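Local coordinates for OxyA protein (Actinoplanes teichomyceticus, PDB 5HH3) that probably catalyses, as a haem-dependent cytochrome P450, a phenolic coupling that cyclises the peptide precursor of a glycopeptide antibiotic, at residues D70-R75 / R291-D296; I63-S68 / D295-G300; R52-A57 / G307-C312. One frame throughout, in Å; residues are numbered along the deposited sequence.

Interaction 1: residues D70-R75 / R291-D296. With HEM (protoporphyrin IX containing Fe), chain G.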
loop_
_atom_site.group_PDB
_atom_site.type_symbol
_atom_site.label_atom_id
_atom_site.label_comp_id
_atom_site.label_asym_id
_atom_site.label_seq_id
_atom_site.Cartn_x
_atom_site.Cartn_y
_atom_site.Cartn_z
ATOM N N ASP B 70 3.218 5.071 -25.574
ATOM C CA ASP B 70 1.772 4.854 -25.474
ATOM C C ASP B 70 1.406 3.470 -24.903
ATOM O O ASP B 70 0.233 3.203 -24.679
ATOM C CB ASP B 70 1.059 5.118 -26.824
ATOM C CG ASP B 70 1.296 4.032 -27.862
ATOM O OD1 ASP B 70 2.381 3.410 -27.867
ATOM O OD2 ASP B 70 0.387 3.813 -28.711
ATOM N N ASP B 71 2.395 2.612 -24.643
ATOM C CA ASP B 71 2.167 1.265 -24.134
ATOM C C ASP B 71 2.221 1.152 -22.617
ATOM O O ASP B 71 2.433 0.048 -22.107
ATOM C CB ASP B 71 3.187 0.287 -24.748
ATOM C CG ASP B 71 2.973 0.065 -26.219
ATOM O OD1 ASP B 71 1.841 0.234 -26.713
ATOM O OD2 ASP B 71 3.963 -0.298 -26.884
ATOM N N PHE B 72 2.035 2.258 -21.901
ATOM C CA PHE B 72 1.986 2.237 -20.447
ATOM C C PHE B 72 0.768 3.023 -19.975
ATOM O O PHE B 72 0.389 4.013 -20.593
ATOM C CB PHE B 72 3.262 2.820 -19.820
ATOM C CG PHE B 72 4.467 1.930 -19.922
ATOM C CD1 PHE B 72 4.759 1.006 -18.926
ATOM C CD2 PHE B 72 5.320 2.025 -21.011
ATOM C CE1 PHE B 72 5.875 0.187 -19.023
ATOM C CE2 PHE B 72 6.433 1.206 -21.111
ATOM C CZ PHE B 72 6.713 0.290 -20.110
ATOM N N SER B 73 0.157 2.559 -18.892
ATOM C CA SER B 73 -1.063 3.151 -18.332
ATOM C C SER B 73 -0.823 3.525 -16.891
ATOM O O SER B 73 -0.269 2.748 -16.130
ATOM C CB SER B 73 -2.234 2.163 -18.391
ATOM O OG SER B 73 -3.306 2.583 -17.546
ATOM N N ALA B 74 -1.265 4.722 -16.522
ATOM C CA ALA B 74 -1.277 5.173 -15.135
ATOM C C ALA B 74 -2.525 4.665 -14.370
ATOM O O ALA B 74 -2.461 4.265 -13.204
ATOM C CB ALA B 74 -1.227 6.694 -15.136
ATOM N N ARG B 75 -3.635 4.634 -15.081
ATOM C CA ARG B 75 -4.955 4.254 -14.554
ATOM C C ARG B 75 -5.067 2.816 -14.075
ATOM O O ARG B 75 -5.714 2.550 -13.056
ATOM C CB ARG B 75 -5.973 4.465 -15.657
ATOM C CG ARG B 75 -7.425 4.142 -15.333
ATOM C CD ARG B 75 -8.255 4.410 -16.580
ATOM N NE ARG B 75 -7.798 3.610 -17.733
ATOM C CZ ARG B 75 -8.192 2.365 -18.029
ATOM N NH1 ARG B 75 -9.069 1.708 -17.266
ATOM N NH2 ARG B 75 -7.703 1.756 -19.109
ATOM N N ARG B 291 3.635 2.954 -13.660
ATOM C CA ARG B 291 2.875 2.725 -14.861
ATOM C C ARG B 291 2.748 1.205 -15.090
ATOM O O ARG B 291 3.700 0.477 -14.827
ATOM C CB ARG B 291 3.612 3.309 -16.080
ATOM C CG ARG B 291 4.055 4.777 -16.045
ATOM C CD ARG B 291 2.903 5.695 -16.033
ATOM N NE ARG B 291 3.190 7.082 -16.447
ATOM C CZ ARG B 291 3.384 8.124 -15.632
ATOM N NH1 ARG B 291 3.465 7.949 -14.320
ATOM N NH2 ARG B 291 3.553 9.345 -16.148
ATOM N N VAL B 292 1.604 0.741 -15.612
ATOM C CA VAL B 292 1.444 -0.663 -15.999
ATOM C C VAL B 292 1.697 -0.786 -17.494
ATOM O O VAL B 292 1.150 -0.006 -18.253
ATOM C CB VAL B 292 0.022 -1.203 -15.725
ATOM C CG1 VAL B 292 -0.053 -2.701 -16.014
ATOM C CG2 VAL B 292 -0.383 -0.939 -14.291
ATOM N N ALA B 293 2.497 -1.776 -17.900
ATOM C CA ALA B 293 2.668 -2.117 -19.332
ATOM C C ALA B 293 1.400 -2.730 -19.906
ATOM O O ALA B 293 0.872 -3.708 -19.365
ATOM C CB ALA B 293 3.856 -3.047 -19.531
ATOM N N THR B 294 0.911 -2.144 -20.989
ATOM C CA THR B 294 -0.208 -2.683 -21.736
ATOM C C THR B 294 0.229 -3.433 -23.009
ATOM O O THR B 294 -0.598 -3.991 -23.709
ATOM C CB THR B 294 -1.224 -1.583 -22.079
ATOM O OG1 THR B 294 -0.596 -0.555 -22.835
ATOM C CG2 THR B 294 -1.806 -1.001 -20.811
ATOM N N ASP B 295 1.522 -3.410 -23.333
ATOM C CA ASP B 295 2.082 -4.326 -24.331
ATOM C C ASP B 295 3.488 -4.739 -23.835
ATOM O O ASP B 295 4.023 -4.125 -22.933
ATOM C CB ASP B 295 2.135 -3.640 -25.695
ATOM C CG ASP B 295 2.286 -4.617 -26.861
ATOM O OD1 ASP B 295 2.452 -5.856 -26.641
ATOM O OD2 ASP B 295 2.239 -4.140 -28.024
ATOM N N ASP B 296 4.048 -5.801 -24.403
ATOM C CA ASP B 296 5.437 -6.152 -24.174
ATOM C C ASP B 296 6.324 -5.035 -24.752
ATOM O O ASP B 296 6.049 -4.506 -25.821
ATOM C CB ASP B 296 5.800 -7.482 -24.847
ATOM C CG ASP B 296 5.059 -8.668 -24.254
ATOM O OD1 ASP B 296 4.273 -8.534 -23.289
ATOM O OD2 ASP B 296 5.256 -9.777 -24.760
HETATM C CHA HEM G . 2.566 16.033 -12.516
HETATM C CHB HEM G . 0.498 20.126 -10.934
HETATM C CHC HEM G . 4.688 21.387 -8.804
HETATM C CHD HEM G . 6.733 17.347 -10.458
HETATM C C1A HEM G . 1.651 17.021 -12.239
HETATM C C2A HEM G . 0.273 16.950 -12.585
HETATM C C3A HEM G . -0.307 18.104 -12.152
HETATM C C4A HEM G . 0.704 18.891 -11.530
HETATM C CMA HEM G . -1.761 18.480 -12.279
HETATM C CAA HEM G . -0.405 15.808 -13.316
HETATM C CBA HEM G . -0.294 16.053 -14.820
HETATM C CGA HEM G . -0.908 14.962 -15.682
HETATM O O1A HEM G . -1.074 13.790 -15.262
HETATM O O2A HEM G . -1.248 15.229 -16.865
HETATM C C1B HEM G . 1.460 20.841 -10.192
HETATM C C2B HEM G . 1.212 22.094 -9.535
HETATM C C3B HEM G . 2.390 22.466 -8.925
HETATM C C4B HEM G . 3.361 21.383 -9.243
HETATM C CMB HEM G . -0.090 22.867 -9.519
HETATM C CAB HEM G . 2.751 23.675 -8.142
HETATM C CBB HEM G . 2.010 24.773 -7.962
HETATM C C1C HEM G . 5.636 20.400 -9.039
HETATM C C2C HEM G . 6.969 20.414 -8.576
HETATM C C3C HEM G . 7.565 19.237 -9.049
HETATM C C4C HEM G . 6.561 18.539 -9.807
HETATM C CMC HEM G . 7.607 21.490 -7.717
HETATM C CAC HEM G . 8.953 18.734 -8.880
HETATM C CBC HEM G . 9.958 19.360 -8.273
HETATM C C1D HEM G . 5.714 16.689 -11.145
HETATM C C2D HEM G . 5.965 15.374 -11.774
HETATM C C3D HEM G . 4.811 15.001 -12.346
HETATM C C4D HEM G . 3.867 16.100 -12.055
HETATM C CMD HEM G . 7.228 14.543 -11.800
HETATM C CAD HEM G . 4.588 13.707 -13.118
HETATM C CBD HEM G . 4.238 12.494 -12.243
HETATM C CGD HEM G . 4.037 11.236 -13.104
HETATM O O1D HEM G . 3.706 10.141 -12.615
HETATM O O2D HEM G . 4.199 11.222 -14.332
HETATM N NA HEM G . 1.906 18.222 -11.607
HETATM N NB HEM G . 2.737 20.492 -10.010
HETATM N NC HEM G . 5.424 19.292 -9.809
HETATM N ND HEM G . 4.451 17.103 -11.368
HETATM FE FE HEM G . 3.632 18.728 -10.730
HETATM O O HOH W 1 5.939 -2.335 -27.851
HETATM O O HOH W 2 2.874 17.673 -9.076
#

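Interaction 2: residues I63-S68 / D295-G300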
loop_
_atom_site.group_PDB
_atom_site.type_symbol
_atom_site.label_atom_id
_atom_site.label_comp_id
_atom_site.label_asym_id
_atom_site.label_seq_id
_atom_site.Cartn_x
_atom_site.Cartn_y
_atom_site.Cartn_z
ATOM N N ILE B 63 14.090 6.124 -19.067
ATOM C CA ILE B 63 12.971 6.795 -18.394
ATOM C C ILE B 63 12.179 7.640 -19.418
ATOM O O ILE B 63 10.958 7.622 -19.408
ATOM C CB ILE B 63 13.429 7.657 -17.209
ATOM C CG1 ILE B 63 13.847 6.752 -16.048
ATOM C CG2 ILE B 63 12.320 8.618 -16.769
ATOM C CD1 ILE B 63 14.633 7.480 -14.964
ATOM N N ARG B 64 12.869 8.358 -20.296
ATOM C CA ARG B 64 12.170 9.117 -21.351
ATOM C C ARG B 64 11.390 8.189 -22.301
ATOM O O ARG B 64 10.288 8.514 -22.732
ATOM C CB ARG B 64 13.139 10.001 -22.133
ATOM C CG ARG B 64 13.663 11.156 -21.292
ATOM C CD ARG B 64 14.876 11.803 -21.938
ATOM N NE ARG B 64 14.559 12.311 -23.260
ATOM C CZ ARG B 64 14.338 13.587 -23.602
ATOM N NH1 ARG B 64 14.387 14.593 -22.716
ATOM N NH2 ARG B 64 14.066 13.868 -24.882
ATOM N N GLN B 65 11.959 7.026 -22.589
ATOM C CA GLN B 65 11.254 6.024 -23.374
ATOM C C GLN B 65 9.982 5.528 -22.672
ATOM O O GLN B 65 8.917 5.461 -23.287
ATOM C CB GLN B 65 12.175 4.843 -23.655
ATOM C CG GLN B 65 11.593 3.854 -24.621
ATOM C CD GLN B 65 12.564 2.738 -24.980
ATOM O OE1 GLN B 65 13.744 2.735 -24.567
ATOM N NE2 GLN B 65 12.075 1.789 -25.762
ATOM N N VAL B 66 10.101 5.169 -21.399
ATOM C CA VAL B 66 8.965 4.643 -20.658
ATOM C C VAL B 66 7.838 5.683 -20.601
ATOM O O VAL B 66 6.664 5.351 -20.865
ATOM C CB VAL B 66 9.369 4.226 -19.245
ATOM C CG1 VAL B 66 8.150 4.008 -18.345
ATOM C CG2 VAL B 66 10.205 2.949 -19.314
ATOM N N LEU B 67 8.201 6.913 -20.263
ATOM C CA LEU B 67 7.217 7.960 -19.989
ATOM C C LEU B 67 6.617 8.585 -21.237
ATOM O O LEU B 67 5.538 9.180 -21.129
ATOM C CB LEU B 67 7.810 9.067 -19.092
ATOM C CG LEU B 67 8.207 8.680 -17.658
ATOM C CD1 LEU B 67 8.930 9.836 -17.002
ATOM C CD2 LEU B 67 7.012 8.289 -16.796
ATOM N N SER B 68 7.283 8.475 -22.397
ATOM C CA SER B 68 6.712 8.971 -23.646
ATOM C C SER B 68 5.984 7.874 -24.435
ATOM O O SER B 68 5.379 8.173 -25.456
ATOM C CB SER B 68 7.782 9.611 -24.545
ATOM O OG SER B 68 8.708 8.625 -24.926
ATOM N N ASP B 295 1.522 -3.410 -23.333
ATOM C CA ASP B 295 2.082 -4.326 -24.331
ATOM C C ASP B 295 3.488 -4.739 -23.835
ATOM O O ASP B 295 4.023 -4.125 -22.933
ATOM C CB ASP B 295 2.135 -3.640 -25.695
ATOM C CG ASP B 295 2.286 -4.617 -26.861
ATOM O OD1 ASP B 295 2.452 -5.856 -26.641
ATOM O OD2 ASP B 295 2.239 -4.140 -28.024
ATOM N N ASP B 296 4.048 -5.801 -24.403
ATOM C CA ASP B 296 5.437 -6.152 -24.174
ATOM C C ASP B 296 6.324 -5.035 -24.752
ATOM O O ASP B 296 6.049 -4.506 -25.821
ATOM C CB ASP B 296 5.800 -7.482 -24.847
ATOM C CG ASP B 296 5.059 -8.668 -24.254
ATOM O OD1 ASP B 296 4.273 -8.534 -23.289
ATOM O OD2 ASP B 296 5.256 -9.777 -24.760
ATOM N N VAL B 297 7.385 -4.685 -24.045
ATOM C CA VAL B 297 8.341 -3.718 -24.562
ATOM C C VAL B 297 9.763 -4.086 -24.127
ATOM O O VAL B 297 10.009 -4.416 -22.957
ATOM C CB VAL B 297 7.939 -2.277 -24.149
ATOM C CG1 VAL B 297 7.808 -2.148 -22.659
ATOM C CG2 VAL B 297 8.920 -1.229 -24.679
ATOM N N ARG B 298 10.678 -4.030 -25.085
ATOM C CA ARG B 298 12.103 -4.208 -24.846
ATOM C C ARG B 298 12.710 -2.881 -24.427
ATOM O O ARG B 298 12.602 -1.906 -25.151
ATOM C CB ARG B 298 12.816 -4.684 -26.101
ATOM C CG ARG B 298 12.423 -6.084 -26.470
ATOM C CD ARG B 298 13.446 -6.758 -27.366
ATOM N NE ARG B 298 13.233 -8.190 -27.257
ATOM C CZ ARG B 298 13.676 -8.948 -26.257
ATOM N NH1 ARG B 298 14.416 -8.444 -25.263
ATOM N NH2 ARG B 298 13.377 -10.235 -26.256
ATOM N N ILE B 299 13.308 -2.851 -23.244
ATOM C CA ILE B 299 13.975 -1.657 -22.723
ATOM C C ILE B 299 15.214 -2.096 -21.973
ATOM O O ILE B 299 15.168 -3.034 -21.182
ATOM C CB ILE B 299 13.091 -0.838 -21.776
ATOM C CG1 ILE B 299 11.916 -0.272 -22.569
ATOM C CG2 ILE B 299 13.898 0.292 -21.127
ATOM C CD1 ILE B 299 11.006 0.644 -21.804
ATOM N N GLY B 300 16.300 -1.361 -22.186
ATOM C CA GLY B 300 17.620 -1.830 -21.815
ATOM C C GLY B 300 17.810 -3.155 -22.533
ATOM O O GLY B 300 17.501 -3.306 -23.733
#

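Interaction 3: residues R52-A57 / G307-C312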
loop_
_atom_site.group_PDB
_atom_site.type_symbol
_atom_site.label_atom_id
_atom_site.label_comp_id
_atom_site.label_asym_id
_atom_site.label_seq_id
_atom_site.Cartn_x
_atom_site.Cartn_y
_atom_site.Cartn_z
ATOM N N ARG B 52 3.681 -11.137 -12.345
ATOM C CA ARG B 52 4.145 -9.864 -12.853
ATOM C C ARG B 52 5.412 -9.432 -12.154
ATOM O O ARG B 52 5.671 -9.836 -11.027
ATOM C CB ARG B 52 3.064 -8.805 -12.655
ATOM C CG ARG B 52 1.743 -9.167 -13.328
ATOM C CD ARG B 52 0.629 -8.305 -12.766
ATOM N NE ARG B 52 0.146 -8.834 -11.497
ATOM C CZ ARG B 52 -0.748 -8.214 -10.705
ATOM N NH1 ARG B 52 -1.277 -7.029 -11.045
ATOM N NH2 ARG B 52 -1.110 -8.779 -9.548
ATOM N N THR B 53 6.146 -8.559 -12.822
ATOM C CA THR B 53 7.356 -7.972 -12.298
ATOM C C THR B 53 7.182 -6.471 -12.146
ATOM O O THR B 53 6.622 -5.788 -13.027
ATOM C CB THR B 53 8.536 -8.246 -13.233
ATOM O OG1 THR B 53 8.754 -9.650 -13.298
ATOM C CG2 THR B 53 9.806 -7.518 -12.793
ATOM N N ALA B 54 7.676 -5.965 -11.029
ATOM C CA ALA B 54 7.756 -4.543 -10.802
ATOM C C ALA B 54 9.202 -4.118 -11.032
ATOM O O ALA B 54 10.141 -4.663 -10.415
ATOM C CB ALA B 54 7.307 -4.216 -9.401
ATOM N N TRP B 55 9.371 -3.192 -11.967
ATOM C CA TRP B 55 10.662 -2.717 -12.402
ATOM C C TRP B 55 10.893 -1.273 -11.952
ATOM O O TRP B 55 9.941 -0.490 -11.791
ATOM C CB TRP B 55 10.725 -2.692 -13.930
ATOM C CG TRP B 55 10.493 -3.963 -14.660
ATOM C CD1 TRP B 55 9.303 -4.420 -15.151
ATOM C CD2 TRP B 55 11.492 -4.908 -15.077
ATOM N NE1 TRP B 55 9.492 -5.607 -15.812
ATOM C CE2 TRP B 55 10.834 -5.914 -15.813
ATOM C CE3 TRP B 55 12.885 -4.995 -14.909
ATOM C CZ2 TRP B 55 11.506 -6.998 -16.374
ATOM C CZ3 TRP B 55 13.577 -6.113 -15.508
ATOM C CH2 TRP B 55 12.878 -7.077 -16.210
ATOM N N LEU B 56 12.168 -0.932 -11.795
ATOM C CA LEU B 56 12.607 0.430 -11.534
ATOM C C LEU B 56 13.478 0.868 -12.688
ATOM O O LEU B 56 14.476 0.211 -12.952
ATOM C CB LEU B 56 13.425 0.486 -10.241
ATOM C CG LEU B 56 13.975 1.844 -9.804
ATOM C CD1 LEU B 56 12.847 2.728 -9.286
ATOM C CD2 LEU B 56 15.029 1.658 -8.721
ATOM N N ALA B 57 13.112 1.956 -13.355
ATOM C CA ALA B 57 13.919 2.551 -14.442
ATOM C C ALA B 57 14.737 3.683 -13.844
ATOM O O ALA B 57 14.165 4.581 -13.226
ATOM C CB ALA B 57 13.027 3.099 -15.552
ATOM N N GLY B 307 1.465 -6.108 -18.249
ATOM C CA GLY B 307 1.037 -6.365 -16.860
ATOM C C GLY B 307 2.124 -6.094 -15.842
ATOM O O GLY B 307 1.827 -5.834 -14.694
ATOM N N ASP B 308 3.391 -6.146 -16.260
ATOM C CA ASP B 308 4.484 -5.630 -15.440
ATOM C C ASP B 308 4.329 -4.120 -15.182
ATOM O O ASP B 308 3.651 -3.382 -15.939
ATOM C CB ASP B 308 5.834 -5.846 -16.115
ATOM C CG ASP B 308 6.267 -7.291 -16.168
ATOM O OD1 ASP B 308 5.620 -8.199 -15.590
ATOM O OD2 ASP B 308 7.356 -7.496 -16.736
ATOM N N THR B 309 4.921 -3.657 -14.094
ATOM C CA THR B 309 4.911 -2.229 -13.816
ATOM C C THR B 309 6.303 -1.665 -13.872
ATOM O O THR B 309 7.277 -2.375 -13.641
ATOM C CB THR B 309 4.277 -1.905 -12.438
ATOM O OG1 THR B 309 5.114 -2.395 -11.393
ATOM C CG2 THR B 309 2.920 -2.542 -12.322
ATOM N N VAL B 310 6.386 -0.370 -14.148
ATOM C CA VAL B 310 7.655 0.353 -14.139
ATOM C C VAL B 310 7.510 1.668 -13.361
ATOM O O VAL B 310 6.627 2.480 -13.662
ATOM C CB VAL B 310 8.107 0.702 -15.563
ATOM C CG1 VAL B 310 9.411 1.510 -15.533
ATOM C CG2 VAL B 310 8.242 -0.577 -16.409
ATOM N N THR B 311 8.405 1.877 -12.402
ATOM C CA THR B 311 8.492 3.116 -11.646
ATOM C C THR B 311 9.764 3.799 -12.098
ATOM O O THR B 311 10.827 3.145 -12.160
ATOM C CB THR B 311 8.566 2.796 -10.148
ATOM O OG1 THR B 311 7.401 2.047 -9.771
ATOM C CG2 THR B 311 8.685 4.071 -9.304
ATOM N N CYS B 312 9.674 5.077 -12.451
ATOM C CA CYS B 312 10.835 5.810 -12.947
ATOM C C CYS B 312 11.476 6.646 -11.834
ATOM O O CYS B 312 10.774 7.411 -11.158
ATOM C CB CYS B 312 10.460 6.705 -14.115
ATOM S SG CYS B 312 9.805 5.808 -15.533
HETATM O O HOH W 3 -0.424 -5.162 -13.157
HETATM O O HOH W 4 7.329 -0.770 -10.762
#

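Interaction 1: residues D70-R75 / R291-D296
At the edge of the mixed beta sheet of this cytochrome P450, strand 72-73 runs antiparallel to strand 291-293, pairing Phe72 with Ala293 and Ser73 with Val292. Ser73 and Val292 form the hydrogen-bonded pair: Ser73 N gives to Val292 O at 2.8 Å, and Val292 N returns the bond to Ser73 O. One residue past strand 291-293, Thr294 N reaches Asp71 O at 2.9 Å.

On the face carrying Phe72 and Ala293, the ring keeps CG anti to its own carbonyl carbon (chi1 -73°), which lays CE1 3.8 Å from Ala293 CB, while Phe72 CB meets Arg291 CB. The other face brings Ser73 CB to Thr294 CG2 at 4.0 Å, and Val292 there packs on helix 75-78 and on Thr186 of the second subunit. Ser73 OG itself bonds to Asp95 and to the backbone N of Leu76.

Asp71 and Asp295 lie side by side with OD2 atoms 4.4 Å apart, a closeness that probably costs some energy; water 1 donates to Asp71 OD2 and Asp296 O.

Arg291 bends at chi2 (-66°) and turns its guanidinium edge to one haem propionate. NH1 meets O1D of the haem at 2.8 Å and NH2 meets O2D at 2.7 Å, both nearly straight, with the carboxylate carbon in the guanidinium plane. Two parallel bonds of this kind fix the propionate's rotation, and His289 O also accepts from NH1. A sheet-borne arginine bound end-on to a propionate is a recurring feature of the P450 haem pocket.

Interaction 2: residues I63-S68 / D295-G300
Ile299 reaches from strand 297-299 to helix 60-68, where it meets Val66 and Gln65. Its CG1 stands beside the backbone N, anti to the carbonyl carbon (chi1 -66°), and the chain is extended beyond it, which makes CD1 the leading atom. That methyl comes within 3.5 Å of Val66 CG2, tighter than ordinary van der Waals contact between carbons. The two side chains cross at about a right angle, and CD1 and CG2 are the atoms that meet.

Gln65 approaches Ile299 from the opposite direction. Its CG lies anti to the backbone N (chi1 -172°), and the extended chain beyond carries the amide across the gap between helix and strand. There the amide lies against the isoleucine: Gln65 CD is 3.9 Å from Ile299 CG1 and 4.1 Å from Ile299 CD1, while Gln65 OE1 and NE2 stand 4.0 Å and 3.8 Å from Ile299 CG1. Gln65 NE2 is also 3.8 Å from Arg298 O, a distance too long for a hydrogen bond, and none joins the two segments. The contact thus has two parts, the methyl pair of Val66 and Ile299 and the Gln65 amide group held against the Ile299 chain by van der Waals contact.

The axes of helix 63-68 and strand 297-299 run nearly antiparallel, 159° apart and 10.2 Å from each other at closest. Val66 also packs on Val310 and Cys312 of strand 309-312, while Ile299 rests on Ile304 of strand 302-304. In fold terms, a two-stranded antiparallel hairpin, whose Val297 and Ile299 side chains set out toward the helix, leans on the helix that follows strand 53-57 in this cytochrome P450.

Interaction 3: residues R52-A57 / G307-C312
Asp308 and Trp55 both set CG anti to their own carbonyl carbon, with chi1 of -70° and -58°, and these matched torsions bring the carboxylate to the indole N-H. Trp55 NE1 donates to Asp308 OD2 at 3.0 Å in a nearly straight bond. The acceptor lies close to the ring plane, yet the donor stands above the carboxylate plane, the two planes being 55° apart. The second oxygen, Asp308 OD1, takes Thr53 N at 2.8 Å, again from above the carboxylate. With Lys305 N also bonded to OD2, this buried carboxylate has three N-H donors, which would probably stabilise its charged form. Thr53 CG2 lies 3.5 Å above one face of the indole, near the rim, while Thr309 O sits at the ring edge.

These groups mark the start of a parallel strand pair in the mixed beta sheet of the P450 fold, strand 53-57 beside strand 309-312, with Ala54, Trp55, Leu56 and Ala57 opposite Thr309, Val310, Thr311 and Cys312. Bonds run back and forth along it: Thr309 N to Thr53 O, Trp55 N to Thr309 O, Thr311 N to Trp55 O and Ala57 N to Thr311 O. On the face with Trp55, Val310 CG1 touches Ala57 CB at 3.9 Å.

On the other face, Thr309 turns OG1 between its backbone N and carbonyl carbon; this torsion puts OG1 3.5 Å from Ala54 CB, and the hydroxyl shares water 4 with Thr311 OG1; that water donates to Trp55 O at 2.8 Å. Before the strands, Arg52 CD lies 3.4 Å from Gly307 O. Water 3 joins that oxygen to Arg52 NH1, and the arginine's NE forms a salt bridge with Glu46.

Interactions 1 and 3 belong to one sheet, because strands 291-293 and 309-312 are neighbours in it: Ala293 N lies 2.8 Å from Asp308 O and Ala293 O lies 2.7 Å from Gly307 N, both probable hydrogen bonds. Helix 60-68 packs on strand 309-312 of that sheet, with Val66 CG1 3.7 Å from Cys312 SG, and, through interaction 2 itself, on the separate hairpin strand 297-299. Phe72 CZ of interaction 1 is 3.7 Å from Val297 CG1. Centres of the contacts are about 9 or 10 Å apart. Arg291 reaches the haem directly, and Leu67 CD2 lies 3.7 Å from Arg291 NH2; the Val66 side chain is about 9 Å from the haem and Cys312's about 8 Å.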